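PDB 4Q1Z: putative lipoprotein from Bacteroides thetaiotaomicron, which is of unknown function but, as a two-domain DUF4876 family lipoprotein, is probably anchored to a membrane of this gut bacterium. Local coordinates for residues 150-155 with 171-176; 160-165 with 287-292. One frame throughout, in Å; residues are numbered along the deposited sequence.

Contact 1: 150-155 with 171-176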
ATOM      1  N   ALA A 150      -0.974  -0.056  12.237  1.00 39.68           N
ATOM      2  CA  ALA A 150      -0.321  -0.610  13.411  1.00 39.36           C
ATOM      3  C   ALA A 150       1.140  -1.014  13.139  1.00 43.68           C
ATOM      4  O   ALA A 150       1.516  -1.338  12.003  1.00 40.81           O
ATOM      5  CB  ALA A 150      -1.100  -1.830  13.920  1.00 39.76           C
ATOM      6  N   ASN A 151       1.950  -0.997  14.212  1.00 41.34           N
ATOM      7  CA  ASN A 151       3.298  -1.556  14.244  1.00 40.97           C
ATOM      8  C   ASN A 151       3.179  -2.815  15.103  1.00 45.01           C
ATOM      9  O   ASN A 151       2.369  -2.854  16.033  1.00 45.08           O
ATOM     10  CB  ASN A 151       4.379  -0.570  14.735  1.00 41.39           C
ATOM     11  CG  ASN A 151       4.353  -0.257  16.204  1.00 51.33           C
ATOM     12  OD1 ASN A 151       3.483   0.452  16.680  1.00 49.75           O
ATOM     13  ND2 ASN A 151       5.318  -0.765  16.953  1.00 45.44           N
ATOM     14  N   LEU A 152       3.879  -3.867  14.742  1.00 41.74           N
ATOM     15  CA  LEU A 152       3.734  -5.119  15.480  1.00 41.14           C
ATOM     16  C   LEU A 152       4.823  -5.277  16.513  1.00 45.04           C
ATOM     17  O   LEU A 152       5.861  -4.632  16.421  1.00 43.50           O
ATOM     18  CB  LEU A 152       3.721  -6.370  14.538  1.00 40.28           C
ATOM     19  CG  LEU A 152       2.910  -6.347  13.228  1.00 41.99           C
ATOM     20  CD1 LEU A 152       3.042  -7.647  12.544  1.00 41.35           C
ATOM     21  CD2 LEU A 152       1.422  -6.084  13.463  1.00 41.86           C
ATOM     22  N   THR A 153       4.587  -6.187  17.468  1.00 44.05           N
ATOM     23  CA  THR A 153       5.527  -6.582  18.507  1.00 44.48           C
ATOM     24  C   THR A 153       6.231  -7.921  18.113  1.00 50.07           C
ATOM     25  O   THR A 153       5.592  -8.767  17.468  1.00 49.70           O
ATOM     26  CB  THR A 153       4.810  -6.710  19.862  1.00 45.01           C
ATOM     27  OG1 THR A 153       5.793  -6.787  20.909  1.00 44.39           O
ATOM     28  CG2 THR A 153       3.886  -7.910  19.937  1.00 39.97           C
ATOM     29  N   PRO A 154       7.500  -8.181  18.539  1.00 47.30           N
ATOM     30  CA  PRO A 154       8.447  -7.288  19.262  1.00 47.26           C
ATOM     31  C   PRO A 154       8.781  -6.062  18.417  1.00 52.06           C
ATOM     32  O   PRO A 154       9.057  -6.244  17.237  1.00 52.06           O
ATOM     33  CB  PRO A 154       9.687  -8.193  19.465  1.00 48.55           C
ATOM     34  CG  PRO A 154       9.162  -9.597  19.325  1.00 52.02           C
ATOM     35  CD  PRO A 154       8.135  -9.482  18.253  1.00 47.53           C
ATOM     36  N   GLY A 155       8.682  -4.850  18.996  1.00 49.15           N
ATOM     37  CA  GLY A 155       8.985  -3.572  18.344  1.00 48.68           C
ATOM     38  C   GLY A 155      10.227  -3.630  17.480  1.00 55.35           C
ATOM     39  O   GLY A 155      10.165  -3.322  16.293  1.00 54.94           O
ATOM     40  N   ASN A 171      -4.200 -17.049  13.272  1.00 58.47           N
ATOM     41  CA  ASN A 171      -5.160 -16.138  12.676  1.00 56.44           C
ATOM     42  C   ASN A 171      -4.832 -14.677  12.858  1.00 57.31           C
ATOM     43  O   ASN A 171      -5.536 -13.829  12.280  1.00 55.77           O
ATOM     44  CB  ASN A 171      -6.538 -16.410  13.262  1.00 54.81           C
ATOM     45  CG  ASN A 171      -7.076 -17.756  12.864  1.00 73.00           C
ATOM     46  OD1 ASN A 171      -7.354 -18.611  13.707  1.00 67.10           O
ATOM     47  ND2 ASN A 171      -7.187 -17.993  11.562  1.00 63.62           N
ATOM     48  N   TYR A 172      -3.779 -14.367  13.656  1.00 52.34           N
ATOM     49  CA  TYR A 172      -3.459 -12.981  13.996  1.00 50.03           C
ATOM     50  C   TYR A 172      -1.983 -12.604  13.976  1.00 52.81           C
ATOM     51  O   TYR A 172      -1.089 -13.440  14.176  1.00 54.26           O
ATOM     52  CB  TYR A 172      -3.954 -12.657  15.430  1.00 49.97           C
ATOM     53  CG  TYR A 172      -5.377 -13.043  15.753  1.00 51.46           C
ATOM     54  CD1 TYR A 172      -6.432 -12.178  15.490  1.00 53.48           C
ATOM     55  CD2 TYR A 172      -5.664 -14.240  16.404  1.00 53.02           C
ATOM     56  CE1 TYR A 172      -7.748 -12.520  15.809  1.00 55.55           C
ATOM     57  CE2 TYR A 172      -6.977 -14.606  16.706  1.00 54.93           C
ATOM     58  CZ  TYR A 172      -8.015 -13.732  16.425  1.00 62.15           C
ATOM     59  OH  TYR A 172      -9.303 -14.058  16.773  1.00 61.92           O
ATOM     60  N   ALA A 173      -1.772 -11.290  13.781  1.00 44.97           N
ATOM     61  CA  ALA A 173      -0.574 -10.495  13.953  1.00 42.88           C
ATOM     62  C   ALA A 173      -0.805  -9.758  15.298  1.00 48.24           C
ATOM     63  O   ALA A 173      -1.958  -9.593  15.712  1.00 48.15           O
ATOM     64  CB  ALA A 173      -0.396  -9.536  12.783  1.00 42.34           C
ATOM     65  N   TYR A 174       0.247  -9.406  16.025  1.00 45.26           N
ATOM     66  CA  TYR A 174       0.069  -8.816  17.352  1.00 45.06           C
ATOM     67  C   TYR A 174       0.638  -7.403  17.406  1.00 45.64           C
ATOM     68  O   TYR A 174       1.841  -7.213  17.277  1.00 43.67           O
ATOM     69  CB  TYR A 174       0.692  -9.750  18.400  1.00 46.47           C
ATOM     70  CG  TYR A 174      -0.027 -11.086  18.437  1.00 47.14           C
ATOM     71  CD1 TYR A 174       0.320 -12.115  17.561  1.00 49.33           C
ATOM     72  CD2 TYR A 174      -1.082 -11.308  19.319  1.00 47.12           C
ATOM     73  CE1 TYR A 174      -0.386 -13.315  17.540  1.00 50.13           C
ATOM     74  CE2 TYR A 174      -1.794 -12.505  19.306  1.00 48.82           C
ATOM     75  CZ  TYR A 174      -1.428 -13.515  18.433  1.00 56.51           C
ATOM     76  OH  TYR A 174      -2.097 -14.713  18.458  1.00 56.98           O
ATOM     77  N   GLY A 175      -0.268  -6.431  17.513  1.00 41.96           N
ATOM     78  CA  GLY A 175       0.049  -5.006  17.481  1.00 41.03           C
ATOM     79  C   GLY A 175       0.456  -4.406  18.806  1.00 46.23           C
ATOM     80  O   GLY A 175      -0.172  -4.671  19.844  1.00 45.77           O
ATOM     81  N   GLU A 176       1.524  -3.584  18.750  1.00 42.57           N
ATOM     82  CA  GLU A 176       2.085  -2.832  19.859  1.00 41.95           C
ATOM     83  C   GLU A 176       1.197  -1.592  20.086  1.00 47.87           C
ATOM     84  O   GLU A 176       0.647  -1.414  21.187  1.00 45.20           O
ATOM     85  CB  GLU A 176       3.537  -2.456  19.552  1.00 42.76           C
ATOM     86  CG  GLU A 176       4.265  -1.825  20.724  1.00 58.61           C
ATOM     87  CD  GLU A 176       5.509  -1.069  20.320  1.00 83.78           C
ATOM     88  OE1 GLU A 176       6.561  -1.724  20.146  1.00 64.79           O
ATOM     89  OE2 GLU A 176       5.427   0.171  20.146  1.00 86.76           O
TER

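Contact 2: 160-165 with 287-292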
ATOM      1  N   LYS A 160      14.149 -14.014  20.172  1.00 55.26           N
ATOM      2  CA  LYS A 160      13.373 -14.278  21.391  1.00 55.80           C
ATOM      3  C   LYS A 160      11.896 -14.349  20.983  1.00 61.90           C
ATOM      4  O   LYS A 160      11.340 -13.375  20.468  1.00 60.44           O
ATOM      5  CB  LYS A 160      13.643 -13.177  22.431  1.00 57.82           C
ATOM      6  CG  LYS A 160      14.433 -13.638  23.632  1.00 74.25           C
ATOM      7  CD  LYS A 160      15.937 -13.738  23.370  1.00 80.85           C
ATOM      8  CE  LYS A 160      16.635 -14.503  24.471  1.00 84.87           C
ATOM      9  NZ  LYS A 160      16.676 -13.746  25.755  1.00 92.22           N
ATOM     10  N   LEU A 161      11.308 -15.539  21.088  1.00 62.49           N
ATOM     11  CA  LEU A 161       9.966 -15.762  20.574  1.00 63.32           C
ATOM     12  C   LEU A 161       8.848 -15.654  21.591  1.00 65.88           C
ATOM     13  O   LEU A 161       8.793 -16.424  22.569  1.00 65.35           O
ATOM     14  CB  LEU A 161       9.865 -17.125  19.876  1.00 65.03           C
ATOM     15  CG  LEU A 161      10.679 -17.311  18.566  1.00 70.02           C
ATOM     16  CD1 LEU A 161      10.296 -18.601  17.881  1.00 70.62           C
ATOM     17  CD2 LEU A 161      10.519 -16.110  17.594  1.00 71.04           C
ATOM     18  N   PRO A 162       7.884 -14.749  21.281  1.00 60.68           N
ATOM     19  CA  PRO A 162       6.687 -14.630  22.118  1.00 60.12           C
ATOM     20  C   PRO A 162       5.816 -15.882  21.996  1.00 63.43           C
ATOM     21  O   PRO A 162       5.846 -16.552  20.962  1.00 63.36           O
ATOM     22  CB  PRO A 162       5.970 -13.395  21.536  1.00 60.86           C
ATOM     23  CG  PRO A 162       6.986 -12.697  20.692  1.00 64.66           C
ATOM     24  CD  PRO A 162       7.817 -13.811  20.145  1.00 60.90           C
ATOM     25  N   ILE A 163       5.085 -16.223  23.065  1.00 59.07           N
ATOM     26  CA  ILE A 163       4.144 -17.339  23.071  1.00 58.52           C
ATOM     27  C   ILE A 163       2.771 -16.700  23.133  1.00 60.35           C
ATOM     28  O   ILE A 163       2.493 -15.909  24.041  1.00 60.35           O
ATOM     29  CB  ILE A 163       4.382 -18.403  24.184  1.00 63.05           C
ATOM     30  CG1 ILE A 163       5.819 -18.989  24.108  1.00 63.90           C
ATOM     31  CG2 ILE A 163       3.337 -19.535  24.078  1.00 64.01           C
ATOM     32  CD1 ILE A 163       6.315 -19.628  25.396  1.00 67.11           C
ATOM     33  N   TRP A 164       1.950 -16.982  22.122  1.00 54.94           N
ATOM     34  CA  TRP A 164       0.615 -16.427  22.005  1.00 54.12           C
ATOM     35  C   TRP A 164      -0.433 -17.478  22.405  1.00 60.78           C
ATOM     36  O   TRP A 164      -0.099 -18.675  22.436  1.00 60.69           O
ATOM     37  CB  TRP A 164       0.403 -15.897  20.580  1.00 51.40           C
ATOM     38  CG  TRP A 164       1.377 -14.820  20.177  1.00 50.78           C
ATOM     39  CD1 TRP A 164       2.253 -14.859  19.134  1.00 52.86           C
ATOM     40  CD2 TRP A 164       1.602 -13.561  20.841  1.00 49.93           C
ATOM     41  NE1 TRP A 164       2.975 -13.687  19.074  1.00 51.39           N
ATOM     42  CE2 TRP A 164       2.600 -12.876  20.111  1.00 52.90           C
ATOM     43  CE3 TRP A 164       1.065 -12.952  21.988  1.00 51.14           C
ATOM     44  CZ2 TRP A 164       3.034 -11.592  20.459  1.00 51.56           C
ATOM     45  CZ3 TRP A 164       1.520 -11.691  22.351  1.00 51.98           C
ATOM     46  CH2 TRP A 164       2.489 -11.024  21.591  1.00 51.74           C
ATOM     47  N   PRO A 165      -1.683 -17.085  22.790  1.00 58.77           N
ATOM     48  CA  PRO A 165      -2.664 -18.109  23.210  1.00 59.82           C
ATOM     49  C   PRO A 165      -2.883 -19.176  22.135  1.00 65.00           C
ATOM     50  O   PRO A 165      -2.877 -18.874  20.931  1.00 63.55           O
ATOM     51  CB  PRO A 165      -3.938 -17.301  23.492  1.00 61.43           C
ATOM     52  CG  PRO A 165      -3.473 -15.919  23.738  1.00 64.59           C
ATOM     53  CD  PRO A 165      -2.269 -15.728  22.858  1.00 59.09           C
ATOM     54  N   THR A 287      -4.017  -9.617  24.263  1.00 48.94           N
ATOM     55  CA  THR A 287      -3.261 -10.613  25.030  1.00 49.51           C
ATOM     56  C   THR A 287      -1.866 -10.118  25.468  1.00 53.31           C
ATOM     57  O   THR A 287      -1.255  -9.229  24.846  1.00 52.09           O
ATOM     58  CB  THR A 287      -3.104 -11.921  24.193  1.00 59.38           C
ATOM     59  OG1 THR A 287      -2.395 -12.900  24.959  1.00 59.64           O
ATOM     60  CG2 THR A 287      -2.384 -11.702  22.843  1.00 57.15           C
ATOM     61  N   THR A 288      -1.346 -10.755  26.510  1.00 50.34           N
ATOM     62  CA  THR A 288       0.029 -10.539  26.936  1.00 50.07           C
ATOM     63  C   THR A 288       0.886 -11.606  26.189  1.00 55.35           C
ATOM     64  O   THR A 288       0.349 -12.509  25.522  1.00 54.26           O
ATOM     65  CB  THR A 288       0.168 -10.607  28.489  1.00 53.02           C
ATOM     66  OG1 THR A 288      -0.161 -11.906  28.959  1.00 57.82           O
ATOM     67  CG2 THR A 288      -0.703  -9.609  29.215  1.00 47.22           C
ATOM     68  N   ASP A 289       2.215 -11.487  26.289  1.00 52.46           N
ATOM     69  CA  ASP A 289       3.148 -12.488  25.791  1.00 51.73           C
ATOM     70  C   ASP A 289       3.135 -13.548  26.872  1.00 56.52           C
ATOM     71  O   ASP A 289       3.465 -13.241  28.027  1.00 57.65           O
ATOM     72  CB  ASP A 289       4.534 -11.863  25.571  1.00 52.83           C
ATOM     73  CG  ASP A 289       5.609 -12.814  25.089  1.00 58.71           C
ATOM     74  OD1 ASP A 289       5.398 -14.049  25.171  1.00 59.91           O
ATOM     75  OD2 ASP A 289       6.655 -12.329  24.627  1.00 59.35           O
ATOM     76  N   LEU A 290       2.656 -14.758  26.549  1.00 51.01           N
ATOM     77  CA  LEU A 290       2.497 -15.798  27.561  1.00 50.46           C
ATOM     78  C   LEU A 290       3.820 -16.363  28.031  1.00 55.95           C
ATOM     79  O   LEU A 290       3.837 -17.026  29.066  1.00 57.95           O
ATOM     80  CB  LEU A 290       1.564 -16.909  27.084  1.00 50.47           C
ATOM     81  CG  LEU A 290       0.123 -16.462  26.749  1.00 53.06           C
ATOM     82  CD1 LEU A 290      -0.690 -17.601  26.234  1.00 53.19           C
ATOM     83  CD2 LEU A 290      -0.574 -15.830  27.938  1.00 51.24           C
ATOM     84  N   SER A 291       4.935 -16.040  27.333  1.00 52.05           N
ATOM     85  CA  SER A 291       6.290 -16.455  27.707  1.00 52.81           C
ATOM     86  C   SER A 291       6.814 -15.613  28.887  1.00 59.14           C
ATOM     87  O   SER A 291       7.824 -15.965  29.497  1.00 60.09           O
ATOM     88  CB  SER A 291       7.238 -16.317  26.521  1.00 53.93           C
ATOM     89  OG  SER A 291       7.582 -14.952  26.386  1.00 57.63           O
ATOM     90  N   LYS A 292       6.149 -14.493  29.178  1.00 56.07           N
ATOM     91  CA  LYS A 292       6.495 -13.568  30.260  1.00 56.34           C
ATOM     92  C   LYS A 292       5.328 -13.605  31.231  1.00 65.09           C
ATOM     93  O   LYS A 292       4.398 -12.802  31.108  1.00 64.51           O
ATOM     94  CB  LYS A 292       6.763 -12.155  29.690  1.00 55.59           C
ATOM     95  CG  LYS A 292       7.866 -12.133  28.642  1.00 51.49           C
ATOM     96  CD  LYS A 292       8.049 -10.767  28.019  1.00 58.64           C
ATOM     97  CE  LYS A 292       9.263 -10.737  27.142  1.00 61.81           C
ATOM     98  NZ  LYS A 292       9.569  -9.363  26.686  1.00 79.53           N
TER

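Contact 1: 150-155 with 171-176
The carboxylate of E176 and the amide of N151 meet with their planes almost perpendicular, 85° apart. N151 ND2 reaches E176 OE2 in a nearly straight but weak hydrogen bond of 3.3 Å. N151 can offer that N-H because its CG sits between the backbone N and the carbonyl carbon (chi1 72°), which swings the amide toward E176, while OD1 is bound by the hydroxyl of Y257. In the backbone beside this pair the E176 N donates to N151 O at 2.9 Å, and two residues further along from N151, T153 N donates to Y174 O at 2.9 Å. The two bonds lie on either side of L152 and G175, an antiparallel non-hydrogen-bonded pair whose CA atoms are 4.2 Å apart. Strands 150-152 and 172-175 nevertheless run 99° apart, so the pairing is confined to this crossing. L152 turns its CD1 methyl to the CB of A173, 3.9 Å away, and T153 sets its CG2 4.0 Å from Y174 CB. The Y174 ring itself leads away and bonds D168 through its hydroxyl. An alanine in place of N151 would probably leave E176 OE2 without this amide partner and the Y257 hydroxyl without its mate, letting the carboxylate turn more freely. The chemistry thus differs in length from bond to bond: the two shorter ones are between backbones and flank the corner at E176, where the chain passes from one sheet to another, whereas the longer amide-carboxylate bond lies beside them and is weak.

Contact 2: 160-165 with 287-292
D289 and I163 carry the polar part of this contact between two loops. The backbone N of I163 donates to D289 OD1 at 3.0 Å, and the L290 N returns a bond to I163 O at 2.8 Å, arriving in the carbonyl plane. D289 OD1 has two further donors, S291 N and S291 OG, the hydroxyl at 2.7 Å. All three approach from out of the carboxylate plane, the I163 N-H by 42°, and together they are likely to hold the group in one rotation. The CG of D289 stands opposite its backbone N (chi1 178°), which carries the carboxylate across to the P162-I163 peptide, and OD2 comes to rest 3.3 Å from P162 CB. Within its own segment, the hydroxyl of T287 donates a hydrogen bond to T288 O.

The acceptance of S291 N by D289 OD1 makes an Asx turn, and the same residue opens a type I beta turn running to K292. In the loop that follows strand 286-287, the turn itself presents D289, L290 and S291 to the loop leading toward strand 172-175. S291 OG also bonds a bound PEG molecule, probably taken up from the crystallisation liquor.

Van der Waals packing surrounds these bonds. I163 extends its CD1 to S291 CB, 3.6 Å away, while L290 lays CD1 against the backbone of W164 and the ring of P165. The CG corner of the P165 ring approaches T287 OG1, 3.4 Å away. The indole of W164 crosses T287 at about a right angle, and T288 O lies at the ring's edge, near its plane, 3.5 Å from W164 CZ3.

The centres of the two contacts are 12 Å apart, on the same side of the chain's centre, and their segments alternate along the sequence: 150-155, 160-165, 171-176, then 287-292. The loop between strands 148-152 and 172-175 therefore supplies the first segment of contact 2. Strand 148-152 belongs to the large mixed sheet, whereas 172-175 and 286-287 are the outer strands of a small three-stranded sheet, with 299-303 between them. The contacts touch directly where Y174 CD1 packs 3.4 Å from W164 NE1 and T153 CG2 against the same indole. Buried contact 1 thus joins the two sheets; at the surface, contact 2 joins the intervening loop to the end of edge strand 286-287 and the loop after it.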